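Local coordinates for protein acyl-CoA dehydrogenase (Slackia heliotrinireducens, PDB 4RM7) that belongs to the acyl-CoA dehydrogenase family, whose subunits hold a beta-sheet middle domain between two helical domains, and forms a four-chain assembly, at residues Trp188-Ser193 / Glu224-Lys229; Ile197-Glu202 / Ala213-Asp218; Leu126-Pro131 / Leu170-Asp175; Gln39-Glu44 / Gln207-Phe212. All blocks are in the same frame, centred on the assembly; numbering follows the deposited sequence.

Contact 1 of 4, residues Trp188-Ser193 / Glu224-Lys229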
loop_
_atom_site.group_PDB
_atom_site.type_symbol
_atom_site.label_atom_id
_atom_site.label_comp_id
_atom_site.label_asym_id
_atom_site.label_seq_id
_atom_site.Cartn_x
_atom_site.Cartn_y
_atom_site.Cartn_z
ATOM N N TRP A 188 -27.965 33.832 -5.296
ATOM C CA TRP A 188 -28.612 34.595 -6.354
ATOM C C TRP A 188 -28.944 33.715 -7.553
ATOM O O TRP A 188 -28.064 33.054 -8.101
ATOM C CB TRP A 188 -27.709 35.732 -6.808
ATOM C CG TRP A 188 -27.319 36.685 -5.739
ATOM C CD1 TRP A 188 -26.363 36.506 -4.780
ATOM C CD2 TRP A 188 -27.852 38.000 -5.537
ATOM N NE1 TRP A 188 -26.280 37.629 -3.982
ATOM C CE2 TRP A 188 -27.182 38.557 -4.430
ATOM C CE3 TRP A 188 -28.836 38.757 -6.181
ATOM C CZ2 TRP A 188 -27.469 39.830 -3.956
ATOM C CZ3 TRP A 188 -29.115 40.021 -5.713
ATOM C CH2 TRP A 188 -28.437 40.546 -4.610
HETATM N N MSE A 189 -30.202 33.720 -7.980
HETATM C CA MSE A 189 -30.593 32.979 -9.179
HETATM C C MSE A 189 -30.453 33.871 -10.418
HETATM O O MSE A 189 -31.368 34.621 -10.768
HETATM C CB MSE A 189 -32.028 32.457 -9.043
HETATM C CG MSE A 189 -32.495 31.577 -10.194
HETATM SE SE MSE A 189 -31.477 29.922 -10.352
HETATM C CE MSE A 189 -32.107 28.978 -8.777
ATOM N N VAL A 190 -29.303 33.788 -11.079
ATOM C CA VAL A 190 -28.985 34.712 -12.160
ATOM C C VAL A 190 -29.267 34.127 -13.531
ATOM O O VAL A 190 -28.738 33.076 -13.878
ATOM C CB VAL A 190 -27.508 35.129 -12.095
ATOM C CG1 VAL A 190 -27.173 36.135 -13.190
ATOM C CG2 VAL A 190 -27.182 35.688 -10.721
ATOM N N PRO A 191 -30.113 34.807 -14.319
ATOM C CA PRO A 191 -30.372 34.424 -15.716
ATOM C C PRO A 191 -29.082 34.411 -16.520
ATOM O O PRO A 191 -28.289 35.343 -16.394
ATOM C CB PRO A 191 -31.312 35.525 -16.225
ATOM C CG PRO A 191 -31.907 36.128 -14.996
ATOM C CD PRO A 191 -30.866 36.007 -13.920
ATOM N N ARG A 192 -28.881 33.383 -17.336
ATOM C CA ARG A 192 -27.649 33.229 -18.104
ATOM C C ARG A 192 -27.552 34.323 -19.172
ATOM O O ARG A 192 -26.485 34.563 -19.745
ATOM C CB ARG A 192 -27.598 31.826 -18.731
ATOM C CG ARG A 192 -26.398 31.533 -19.621
ATOM C CD ARG A 192 -25.137 31.146 -18.834
ATOM N NE ARG A 192 -24.154 30.463 -19.684
ATOM C CZ ARG A 192 -23.416 31.070 -20.616
ATOM N NH1 ARG A 192 -22.561 30.369 -21.342
ATOM N NH2 ARG A 192 -23.533 32.377 -20.836
ATOM N N SER A 193 -28.671 34.998 -19.409
ATOM C CA SER A 193 -28.770 36.036 -20.429
ATOM C C SER A 193 -28.307 37.415 -19.944
ATOM O O SER A 193 -28.144 38.333 -20.744
ATOM C CB SER A 193 -30.212 36.135 -20.921
ATOM O OG SER A 193 -31.068 36.594 -19.886
ATOM N N GLU A 224 -32.757 42.725 -7.318
ATOM C CA GLU A 224 -33.010 42.322 -5.937
ATOM C C GLU A 224 -33.910 41.085 -5.863
ATOM O O GLU A 224 -33.742 40.229 -4.987
ATOM C CB GLU A 224 -33.625 43.483 -5.154
ATOM C CG GLU A 224 -34.013 43.152 -3.715
ATOM C CD GLU A 224 -32.815 42.901 -2.808
ATOM O OE1 GLU A 224 -31.668 43.121 -3.251
ATOM O OE2 GLU A 224 -33.024 42.485 -1.645
ATOM N N SER A 225 -34.845 40.984 -6.805
ATOM C CA SER A 225 -35.787 39.868 -6.857
ATOM C C SER A 225 -35.103 38.526 -7.131
ATOM O O SER A 225 -35.716 37.473 -6.982
ATOM C CB SER A 225 -36.859 40.123 -7.926
ATOM O OG SER A 225 -36.332 40.014 -9.240
ATOM N N TRP A 226 -33.837 38.567 -7.535
ATOM C CA TRP A 226 -33.090 37.352 -7.849
ATOM C C TRP A 226 -32.493 36.708 -6.598
ATOM O O TRP A 226 -32.186 35.517 -6.600
ATOM C CB TRP A 226 -31.974 37.650 -8.857
ATOM C CG TRP A 226 -32.466 38.104 -10.202
ATOM C CD1 TRP A 226 -33.761 38.161 -10.621
ATOM C CD2 TRP A 226 -31.669 38.568 -11.299
ATOM N NE1 TRP A 226 -33.822 38.634 -11.906
ATOM C CE2 TRP A 226 -32.551 38.885 -12.349
ATOM C CE3 TRP A 226 -30.298 38.751 -11.495
ATOM C CZ2 TRP A 226 -32.104 39.374 -13.581
ATOM C CZ3 TRP A 226 -29.857 39.242 -12.718
ATOM C CH2 TRP A 226 -30.757 39.544 -13.742
ATOM N N ARG A 227 -32.315 37.489 -5.536
ATOM C CA ARG A 227 -31.711 36.960 -4.312
ATOM C C ARG A 227 -32.638 35.947 -3.647
ATOM O O ARG A 227 -33.848 36.177 -3.538
ATOM C CB ARG A 227 -31.382 38.079 -3.328
ATOM C CG ARG A 227 -30.478 37.644 -2.191
ATOM C CD ARG A 227 -30.809 38.369 -0.902
ATOM N NE ARG A 227 -30.782 39.822 -1.049
ATOM C CZ ARG A 227 -29.685 40.561 -0.924
ATOM N NH1 ARG A 227 -29.748 41.880 -1.069
ATOM N NH2 ARG A 227 -28.520 39.975 -0.656
ATOM N N LEU A 228 -32.073 34.823 -3.213
ATOM C CA LEU A 228 -32.864 33.797 -2.556
ATOM C C LEU A 228 -33.208 34.248 -1.143
ATOM O O LEU A 228 -32.323 34.607 -0.369
ATOM C CB LEU A 228 -32.124 32.459 -2.527
ATOM C CG LEU A 228 -31.928 31.659 -3.824
ATOM C CD1 LEU A 228 -31.634 30.185 -3.503
ATOM C CD2 LEU A 228 -33.124 31.792 -4.761
ATOM N N LYS A 229 -34.500 34.242 -0.831
ATOM C CA LYS A 229 -34.997 34.611 0.489
ATOM C C LYS A 229 -35.568 33.376 1.160
ATOM O O LYS A 229 -36.750 33.078 1.000
ATOM C CB LYS A 229 -36.067 35.699 0.376
ATOM C CG LYS A 229 -35.818 36.696 -0.752
ATOM C CD LYS A 229 -36.651 37.959 -0.591
ATOM C CE LYS A 229 -36.145 38.817 0.574
ATOM N NZ LYS A 229 -37.152 39.811 1.079
#
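The indole of W188 has the side chain of R227 laid over one face: R227 CB stands 3.9 Å from the centroid of the W188 six-membered ring in a CH-pi contact. The overlap joins strand 184-191, in the middle beta domain of the acyl-CoA dehydrogenase fold, to the loop between strand 212-221 and helix 234-270. With CG anti to the backbone N (chi1 -167°), R227 runs alongside the indole and brings NH2 to 3.5 Å from CZ2 of W188. Its guanidinium is nevertheless turned 47° from the ring, so the two do not stack flat. NH1 bonds weakly to E224, and a salt bridge from NH2 to D175 is modelled implausibly close, so its geometry is doubtful; W188 NE1 is bound by S186.

The backbones share a single bridge between W188 and R227. Beside it, N of M189, a selenomethionine, makes a nearly straight hydrogen bond (172°) of 3.0 Å to W226 O. Farther along the strand, V190 CG1 crosses to within 4.1 Å of W226 CZ3. P191 comes down on the second indole, its CD 3.4 Å from the centroid of the W226 six-membered ring and almost on the ring normal.

Contact 2 of 4, residues Ile197-Glu202 / Ala213-Asp218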
loop_
_atom_site.group_PDB
_atom_site.type_symbol
_atom_site.label_atom_id
_atom_site.label_comp_id
_atom_site.label_asym_id
_atom_site.label_seq_id
_atom_site.Cartn_x
_atom_site.Cartn_y
_atom_site.Cartn_z
ATOM N N ILE A 197 -21.681 37.467 -18.363
ATOM C CA ILE A 197 -21.462 36.078 -17.935
ATOM C C ILE A 197 -20.694 35.299 -19.003
ATOM O O ILE A 197 -21.125 35.216 -20.141
ATOM C CB ILE A 197 -22.788 35.379 -17.633
ATOM C CG1 ILE A 197 -23.511 36.119 -16.505
ATOM C CG2 ILE A 197 -22.546 33.928 -17.252
ATOM C CD1 ILE A 197 -24.837 35.523 -16.136
ATOM N N TYR A 198 -19.545 34.746 -18.640
ATOM C CA TYR A 198 -18.721 34.010 -19.598
ATOM C C TYR A 198 -18.498 32.565 -19.152
ATOM O O TYR A 198 -18.002 32.305 -18.052
ATOM C CB TYR A 198 -17.377 34.727 -19.801
ATOM C CG TYR A 198 -17.557 36.144 -20.277
ATOM C CD1 TYR A 198 -17.461 36.467 -21.626
ATOM C CD2 TYR A 198 -17.856 37.161 -19.376
ATOM C CE1 TYR A 198 -17.643 37.774 -22.060
ATOM C CE2 TYR A 198 -18.052 38.458 -19.794
ATOM C CZ TYR A 198 -17.947 38.762 -21.133
ATOM O OH TYR A 198 -18.139 40.058 -21.533
ATOM N N ALA A 199 -18.859 31.614 -20.004
ATOM C CA ALA A 199 -18.652 30.222 -19.638
ATOM C C ALA A 199 -17.526 29.583 -20.449
ATOM O O ALA A 199 -17.427 29.747 -21.661
ATOM C CB ALA A 199 -19.930 29.438 -19.790
ATOM N N TYR A 200 -16.665 28.854 -19.756
ATOM C CA TYR A 200 -15.559 28.183 -20.397
ATOM C C TYR A 200 -15.626 26.691 -20.076
ATOM O O TYR A 200 -15.322 26.270 -18.960
ATOM C CB TYR A 200 -14.243 28.793 -19.940
ATOM C CG TYR A 200 -14.148 30.279 -20.199
ATOM C CD1 TYR A 200 -13.690 30.754 -21.415
ATOM C CD2 TYR A 200 -14.515 31.209 -19.229
ATOM C CE1 TYR A 200 -13.593 32.104 -21.667
ATOM C CE2 TYR A 200 -14.426 32.572 -19.473
ATOM C CZ TYR A 200 -13.955 33.009 -20.697
ATOM O OH TYR A 200 -13.851 34.354 -20.980
ATOM N N PRO A 201 -16.056 25.891 -21.059
ATOM C CA PRO A 201 -16.194 24.441 -20.910
ATOM C C PRO A 201 -14.880 23.797 -20.545
ATOM O O PRO A 201 -13.876 24.154 -21.135
ATOM C CB PRO A 201 -16.659 23.982 -22.301
ATOM C CG PRO A 201 -16.283 25.090 -23.227
ATOM C CD PRO A 201 -16.424 26.343 -22.412
ATOM N N GLU A 202 -14.889 22.884 -19.579
ATOM C CA GLU A 202 -13.686 22.141 -19.210
ATOM C C GLU A 202 -13.869 20.658 -19.511
ATOM O O GLU A 202 -14.633 19.979 -18.834
ATOM C CB GLU A 202 -13.363 22.328 -17.726
ATOM C CG GLU A 202 -13.254 23.772 -17.251
ATOM C CD GLU A 202 -11.978 24.476 -17.725
ATOM O OE1 GLU A 202 -11.097 23.809 -18.319
ATOM O OE2 GLU A 202 -11.860 25.704 -17.499
ATOM N N ALA A 213 -18.120 23.657 -16.286
ATOM C CA ALA A 213 -17.524 24.852 -16.868
ATOM C C ALA A 213 -17.010 25.759 -15.780
ATOM O O ALA A 213 -17.484 25.704 -14.645
ATOM C CB ALA A 213 -18.531 25.606 -17.728
ATOM N N THR A 214 -16.028 26.582 -16.139
ATOM C CA THR A 214 -15.664 27.749 -15.352
ATOM C C THR A 214 -16.544 28.895 -15.826
ATOM O O THR A 214 -16.685 29.122 -17.031
ATOM C CB THR A 214 -14.171 28.119 -15.510
ATOM O OG1 THR A 214 -13.347 27.022 -15.097
ATOM C CG2 THR A 214 -13.827 29.336 -14.678
ATOM N N VAL A 215 -17.152 29.610 -14.889
ATOM C CA VAL A 215 -18.012 30.724 -15.249
ATOM C C VAL A 215 -17.533 32.003 -14.590
ATOM O O VAL A 215 -17.435 32.078 -13.366
ATOM C CB VAL A 215 -19.482 30.466 -14.850
ATOM C CG1 VAL A 215 -20.333 31.639 -15.250
ATOM C CG2 VAL A 215 -19.997 29.196 -15.504
ATOM N N ARG A 216 -17.238 33.011 -15.401
ATOM C CA ARG A 216 -16.810 34.300 -14.879
ATOM C C ARG A 216 -17.970 35.282 -14.926
ATOM O O ARG A 216 -18.680 35.390 -15.932
ATOM C CB ARG A 216 -15.621 34.845 -15.677
ATOM C CG ARG A 216 -14.871 36.022 -15.022
ATOM C CD ARG A 216 -14.369 37.042 -16.063
ATOM N NE ARG A 216 -14.195 36.440 -17.389
ATOM C CZ ARG A 216 -14.088 37.119 -18.536
ATOM N NH1 ARG A 216 -14.125 38.450 -18.561
ATOM N NH2 ARG A 216 -13.940 36.454 -19.673
ATOM N N PHE A 217 -18.161 35.996 -13.823
ATOM C CA PHE A 217 -19.115 37.087 -13.765
ATOM C C PHE A 217 -18.343 38.411 -13.787
ATOM O O PHE A 217 -17.611 38.742 -12.844
ATOM C CB PHE A 217 -19.987 36.958 -12.520
ATOM C CG PHE A 217 -20.747 35.664 -12.453
ATOM C CD1 PHE A 217 -22.086 35.608 -12.831
ATOM C CD2 PHE A 217 -20.119 34.491 -12.020
ATOM C CE1 PHE A 217 -22.790 34.403 -12.783
ATOM C CE2 PHE A 217 -20.814 33.277 -11.969
ATOM C CZ PHE A 217 -22.155 33.232 -12.357
ATOM N N ASP A 218 -18.482 39.142 -14.889
ATOM C CA ASP A 218 -17.788 40.415 -15.079
ATOM C C ASP A 218 -18.787 41.567 -15.022
ATOM O O ASP A 218 -19.493 41.821 -15.998
ATOM C CB ASP A 218 -17.026 40.418 -16.416
ATOM C CG ASP A 218 -16.482 41.790 -16.784
ATOM O OD1 ASP A 218 -16.105 42.561 -15.872
ATOM O OD2 ASP A 218 -16.428 42.099 -17.996
#
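A213 starts the exchange by placing its CB 3.5 Å from Y200 O, opposite P201 in a non-hydrogen-bonded pair. T214 follows in a hydrogen-bonded pair with Y200, N to O in both directions. Its hydroxyl lies beside the backbone N (chi1 -59°), from where OG1 donates to E202 OE2 at 3.1 Å, meeting the carboxylate on its anti side and somewhat out of plane. The other oxygen of E202 lies close to E349 of a second subunit.

V215 turns to the other face of the sheet, where its CG1 packs 3.8 Å from I197 CG2 and its CG2 approaches A199. R216 pairs with Y198 through two backbone bonds, the one from R216 N to Y198 O measuring 2.8 Å. Its guanidinium lies flat on the Y198 ring, planes 9° apart and centres offset, in a stacked cation-pi contact. The Y200 ring lies nearly coplanar with the guanidinium and edge to edge with it; the bond from NH2 to its hydroxyl is modelled too short to be trusted in detail. F217 returns to the face of V215, and its CD1 lies 4.0 Å from I197 CG1, the two side chains running side by side over L169.

Strands 197-202 and 212-221 thus form an antiparallel beta hairpin with a long connection, an apolar face turned to the core of the middle domain and a tyrosine-arginine face turned outward.

Contact 3 of 4, residues Leu126-Pro131 / Leu170-Asp175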
loop_
_atom_site.group_PDB
_atom_site.type_symbol
_atom_site.label_atom_id
_atom_site.label_comp_id
_atom_site.label_asym_id
_atom_site.label_seq_id
_atom_site.Cartn_x
_atom_site.Cartn_y
_atom_site.Cartn_z
ATOM N N LEU A 126 -25.826 25.040 -10.414
ATOM C CA LEU A 126 -25.275 25.494 -9.151
ATOM C C LEU A 126 -23.853 26.010 -9.321
ATOM O O LEU A 126 -23.001 25.294 -9.827
ATOM C CB LEU A 126 -25.309 24.325 -8.172
ATOM C CG LEU A 126 -24.959 24.482 -6.700
ATOM C CD1 LEU A 126 -25.856 25.516 -6.021
ATOM C CD2 LEU A 126 -25.097 23.128 -6.028
ATOM N N ALA A 127 -23.580 27.244 -8.917
ATOM C CA ALA A 127 -22.222 27.772 -9.061
ATOM C C ALA A 127 -21.654 28.264 -7.743
ATOM O O ALA A 127 -21.958 29.373 -7.313
ATOM C CB ALA A 127 -22.203 28.893 -10.089
ATOM N N ILE A 128 -20.805 27.449 -7.121
ATOM C CA ILE A 128 -20.317 27.722 -5.770
ATOM C C ILE A 128 -18.791 27.746 -5.615
ATOM O O ILE A 128 -18.240 28.670 -5.018
ATOM C CB ILE A 128 -20.831 26.689 -4.791
ATOM C CG1 ILE A 128 -22.316 26.428 -4.990
ATOM C CG2 ILE A 128 -20.584 27.156 -3.372
ATOM C CD1 ILE A 128 -22.805 25.308 -4.084
ATOM N N SER A 129 -18.106 26.720 -6.117
ATOM C CA SER A 129 -16.654 26.611 -5.930
ATOM C C SER A 129 -15.865 27.765 -6.544
ATOM O O SER A 129 -16.185 28.228 -7.632
ATOM C CB SER A 129 -16.148 25.297 -6.520
ATOM O OG SER A 129 -16.918 24.196 -6.060
ATOM N N GLU A 130 -14.819 28.211 -5.856
ATOM C CA GLU A 130 -13.928 29.244 -6.384
ATOM C C GLU A 130 -12.481 28.760 -6.383
ATOM O O GLU A 130 -12.085 27.977 -5.513
ATOM C CB GLU A 130 -14.035 30.533 -5.570
ATOM C CG GLU A 130 -15.422 30.851 -5.100
ATOM C CD GLU A 130 -15.722 32.327 -5.155
ATOM O OE1 GLU A 130 -16.864 32.703 -4.832
ATOM O OE2 GLU A 130 -14.824 33.113 -5.529
ATOM N N PRO A 131 -11.678 29.245 -7.347
ATOM C CA PRO A 131 -10.281 28.820 -7.506
ATOM C C PRO A 131 -9.390 29.034 -6.277
ATOM O O PRO A 131 -8.498 28.220 -6.037
ATOM C CB PRO A 131 -9.784 29.688 -8.676
ATOM C CG PRO A 131 -10.774 30.800 -8.801
ATOM C CD PRO A 131 -12.074 30.215 -8.383
ATOM N N LEU A 170 -27.396 29.428 -10.186
ATOM C CA LEU A 170 -27.607 29.656 -8.771
ATOM C C LEU A 170 -26.250 29.910 -8.114
ATOM O O LEU A 170 -25.457 28.992 -7.900
ATOM C CB LEU A 170 -28.331 28.474 -8.133
ATOM C CG LEU A 170 -28.620 28.635 -6.630
ATOM C CD1 LEU A 170 -29.284 29.973 -6.328
ATOM C CD2 LEU A 170 -29.477 27.504 -6.110
ATOM N N VAL A 171 -25.996 31.169 -7.793
ATOM C CA VAL A 171 -24.660 31.623 -7.433
ATOM C C VAL A 171 -24.539 32.037 -5.983
ATOM O O VAL A 171 -25.348 32.811 -5.476
ATOM C CB VAL A 171 -24.224 32.816 -8.301
ATOM C CG1 VAL A 171 -22.760 33.097 -8.103
ATOM C CG2 VAL A 171 -24.491 32.515 -9.756
ATOM N N SER A 172 -23.510 31.507 -5.329
ATOM C CA SER A 172 -23.178 31.861 -3.967
ATOM C C SER A 172 -22.253 33.072 -3.985
ATOM O O SER A 172 -21.293 33.100 -4.753
ATOM C CB SER A 172 -22.514 30.689 -3.266
ATOM O OG SER A 172 -21.218 30.496 -3.793
ATOM N N ALA A 173 -22.541 34.063 -3.140
ATOM C CA ALA A 173 -21.801 35.329 -3.154
ATOM C C ALA A 173 -21.838 36.056 -1.813
ATOM O O ALA A 173 -22.799 35.934 -1.057
ATOM C CB ALA A 173 -22.351 36.253 -4.252
ATOM N N TYR A 174 -20.779 36.805 -1.519
ATOM C CA TYR A 174 -20.814 37.788 -0.439
ATOM C C TYR A 174 -21.609 38.994 -0.902
ATOM O O TYR A 174 -21.244 39.646 -1.882
ATOM C CB TYR A 174 -19.412 38.234 -0.027
ATOM C CG TYR A 174 -18.696 37.272 0.881
ATOM C CD1 TYR A 174 -19.335 36.714 1.979
ATOM C CD2 TYR A 174 -17.374 36.915 0.640
ATOM C CE1 TYR A 174 -18.672 35.832 2.815
ATOM C CE2 TYR A 174 -16.706 36.029 1.467
ATOM C CZ TYR A 174 -17.356 35.488 2.553
ATOM O OH TYR A 174 -16.683 34.610 3.373
ATOM N N ASP A 175 -22.706 39.280 -0.212
ATOM C CA ASP A 175 -23.464 40.492 -0.478
ATOM C C ASP A 175 -22.897 41.626 0.370
ATOM O O ASP A 175 -22.790 41.503 1.587
ATOM C CB ASP A 175 -24.943 40.278 -0.187
ATOM C CG ASP A 175 -25.764 41.521 -0.417
ATOM O OD1 ASP A 175 -25.225 42.522 -0.925
ATOM O OD2 ASP A 175 -26.965 41.495 -0.098
#
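L126 and L170 lie side by side on one face of the sheet, CD1 of L126 4.1 Å from CD2 of L170, and mark the close-packed end of the contact. Here the last residues of strand 124-127 run parallel to strand 168-175. A127 N binds L170 O at 2.8 Å in a nearly straight bond (172°), and A127 O takes a weaker one from S172 N at 3.3 Å. On the other face, A127 CB and V171 CG2 approach to 4.3 Å. The leucine pair is covered by helix 90-103, through I99 and L100, whereas A127 and V171 turn to strand 151-161 at K157.

Past A127, segment 126-131 leaves the sheet and the packing thins out. I128 still touches: its CG2, anti to the backbone N, comes 3.4 Å from S172 OG, a hydroxyl held between its own backbone N and carbonyl carbon (chi1 71°). E130 is directed back toward strand 168-175 but stays distant, with OE1 4.4 Å from S172 O.

What bridges this looser side is polar and comes from outside. NZ of K157 meets S172 OG, I128 O and, in a salt bridge, the carboxylate of E130, which T142 and R141 also bind. The lysine charge gathers oxygens from both segments and would probably help, with these partners, to keep E130 ionised and to fix the serine hydroxyl where the parallel pairing runs out.

Contact 4 of 4, residues Gln39-Glu44 / Gln207-Phe212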
loop_
_atom_site.group_PDB
_atom_site.type_symbol
_atom_site.label_atom_id
_atom_site.label_comp_id
_atom_site.label_asym_id
_atom_site.label_seq_id
_atom_site.Cartn_x
_atom_site.Cartn_y
_atom_site.Cartn_z
ATOM N N GLN A 39 -22.905 13.492 -24.151
ATOM C CA GLN A 39 -22.732 14.126 -22.846
ATOM C C GLN A 39 -24.079 14.518 -22.261
ATOM O O GLN A 39 -24.303 15.674 -21.903
ATOM C CB GLN A 39 -21.824 15.350 -22.953
ATOM C CG GLN A 39 -20.477 15.040 -23.573
ATOM C CD GLN A 39 -19.650 16.279 -23.815
ATOM O OE1 GLN A 39 -19.838 17.300 -23.157
ATOM N NE2 GLN A 39 -18.725 16.198 -24.767
ATOM N N GLY A 40 -24.982 13.550 -22.184
ATOM C CA GLY A 40 -26.308 13.806 -21.667
ATOM C C GLY A 40 -27.311 12.740 -22.048
ATOM O O GLY A 40 -27.133 12.013 -23.034
ATOM N N LEU A 41 -28.381 12.662 -21.262
ATOM C CA LEU A 41 -29.407 11.650 -21.451
ATOM C C LEU A 41 -30.623 12.228 -22.177
ATOM O O LEU A 41 -30.934 13.421 -22.036
ATOM C CB LEU A 41 -29.816 11.060 -20.101
ATOM C CG LEU A 41 -28.734 10.437 -19.224
ATOM C CD1 LEU A 41 -29.343 9.977 -17.913
ATOM C CD2 LEU A 41 -28.072 9.272 -19.930
ATOM N N PRO A 42 -31.319 11.383 -22.957
ATOM C CA PRO A 42 -32.496 11.839 -23.706
ATOM C C PRO A 42 -33.636 12.218 -22.777
ATOM O O PRO A 42 -33.703 11.691 -21.661
ATOM C CB PRO A 42 -32.887 10.618 -24.559
ATOM C CG PRO A 42 -31.745 9.657 -24.457
ATOM C CD PRO A 42 -31.059 9.946 -23.154
ATOM N N ASP A 43 -34.518 13.097 -23.244
ATOM C CA ASP A 43 -35.661 13.565 -22.467
ATOM C C ASP A 43 -36.468 12.406 -21.900
ATOM O O ASP A 43 -36.912 12.449 -20.754
ATOM C CB ASP A 43 -36.589 14.446 -23.319
ATOM C CG ASP A 43 -35.898 15.687 -23.878
ATOM O OD1 ASP A 43 -34.845 16.104 -23.355
ATOM O OD2 ASP A 43 -36.436 16.265 -24.846
ATOM N N GLU A 44 -36.660 11.377 -22.716
ATOM C CA GLU A 44 -37.480 10.237 -22.336
ATOM C C GLU A 44 -36.909 9.504 -21.118
ATOM O O GLU A 44 -37.642 9.097 -20.218
ATOM C CB GLU A 44 -37.616 9.269 -23.508
ATOM C CG GLU A 44 -38.458 8.063 -23.174
ATOM C CD GLU A 44 -38.187 6.887 -24.089
ATOM O OE1 GLU A 44 -37.341 7.026 -25.000
ATOM O OE2 GLU A 44 -38.815 5.823 -23.887
ATOM N N GLN A 207 -16.236 11.036 -16.565
ATOM C CA GLN A 207 -17.545 11.594 -16.204
ATOM C C GLN A 207 -18.097 12.493 -17.290
ATOM O O GLN A 207 -18.522 13.608 -17.013
ATOM C CB GLN A 207 -17.461 12.363 -14.883
ATOM C CG GLN A 207 -16.972 11.497 -13.740
ATOM C CD GLN A 207 -16.747 12.277 -12.479
ATOM O OE1 GLN A 207 -17.047 13.475 -12.415
ATOM N NE2 GLN A 207 -16.216 11.610 -11.460
ATOM N N SER A 208 -18.088 11.980 -18.517
ATOM C CA SER A 208 -18.492 12.705 -19.720
ATOM C C SER A 208 -19.901 13.303 -19.656
ATOM O O SER A 208 -20.152 14.367 -20.215
ATOM C CB SER A 208 -18.389 11.772 -20.924
ATOM O OG SER A 208 -17.035 11.398 -21.159
HETATM N N MSE A 209 -20.793 12.664 -18.924
HETATM C CA MSE A 209 -22.181 13.057 -18.911
HETATM C C MSE A 209 -22.433 14.127 -17.905
HETATM O O MSE A 209 -23.582 14.535 -17.691
HETATM C CB MSE A 209 -23.033 11.854 -18.599
HETATM C CG MSE A 209 -23.204 11.050 -19.865
HETATM SE SE MSE A 209 -24.423 9.611 -19.399
HETATM C CE MSE A 209 -23.371 8.079 -19.994
ATOM N N LEU A 210 -21.387 14.595 -17.263
ATOM C CA LEU A 210 -21.551 15.640 -16.288
ATOM C C LEU A 210 -20.582 16.746 -16.678
ATOM O O LEU A 210 -19.609 17.021 -15.985
ATOM C CB LEU A 210 -21.226 15.078 -14.911
ATOM C CG LEU A 210 -21.784 15.744 -13.659
ATOM C CD1 LEU A 210 -23.299 15.786 -13.680
ATOM C CD2 LEU A 210 -21.282 15.035 -12.414
ATOM N N PRO A 211 -20.834 17.384 -17.814
ATOM C CA PRO A 211 -19.938 18.434 -18.301
ATOM C C PRO A 211 -19.954 19.649 -17.415
ATOM O O PRO A 211 -21.019 20.149 -17.113
ATOM C CB PRO A 211 -20.561 18.816 -19.634
ATOM C CG PRO A 211 -21.989 18.509 -19.465
ATOM C CD PRO A 211 -22.011 17.241 -18.676
ATOM N N PHE A 212 -18.776 20.123 -17.036
ATOM C CA PHE A 212 -18.587 21.262 -16.156
ATOM C C PHE A 212 -18.056 22.482 -16.901
ATOM O O PHE A 212 -17.570 22.357 -17.994
ATOM C CB PHE A 212 -17.546 20.914 -15.103
ATOM C CG PHE A 212 -17.996 19.911 -14.099
ATOM C CD1 PHE A 212 -17.073 19.130 -13.436
ATOM C CD2 PHE A 212 -19.333 19.756 -13.794
ATOM C CE1 PHE A 212 -17.484 18.194 -12.501
ATOM C CE2 PHE A 212 -19.752 18.835 -12.855
ATOM C CZ PHE A 212 -18.826 18.049 -12.213
#
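The carboxamide of Q39 brings OE1 3.9 Å from P211 CB, the two side chains crossing obliquely. Nearby, the ring of F212 has L210 O over one face, 3.5 Å above its plane and toward the rim, and also makes a cation-pi contact with K204. The stem of Q39 runs past the carbonyl of S208: with CG beside the backbone N (chi1 -55°), both CB and CG of Q39 stand 3.4 Å from S208 O.

Q39, with its positive phi, is the C-prime residue of a Schellman motif that ends helix 29-38, G40 N bonding back to W35 O and Q39 N to R36 O. It faces a type I turn, Q207 to L210, in the connection between the two strands of the middle-domain hairpin. CG of selenomethionine M209 passes 3.8 Å from G40 N. M209 then crosses L41 at about a right angle, its SE 3.7 Å from CD2 of L41, which also packs on W35 and F90.

Overall arrangement
From the N terminus, segment 39-44 opens contact 4 just after helix 29-38, and the loop closes only at 207-212, tying the N-terminal helical domain to the middle domain. Contact 3 opens and closes inside that loop, pairing strand 124-127 with strand 168-175. Next along the chain, 188-193 opens contact 1 and 197-202 opens contact 2. After 207-212, segment 213-218 closes contact 2, which is nested within contact 1, and 224-229 closes the latter. Contact 4 therefore crosses both. Backbone bonding of W188 with V171 on neighbouring strands links contacts 1 and 3, F217 packs on V171 between contacts 2 and 3, and contacts 1 and 4 stay about 10 Å apart at their nearest atoms.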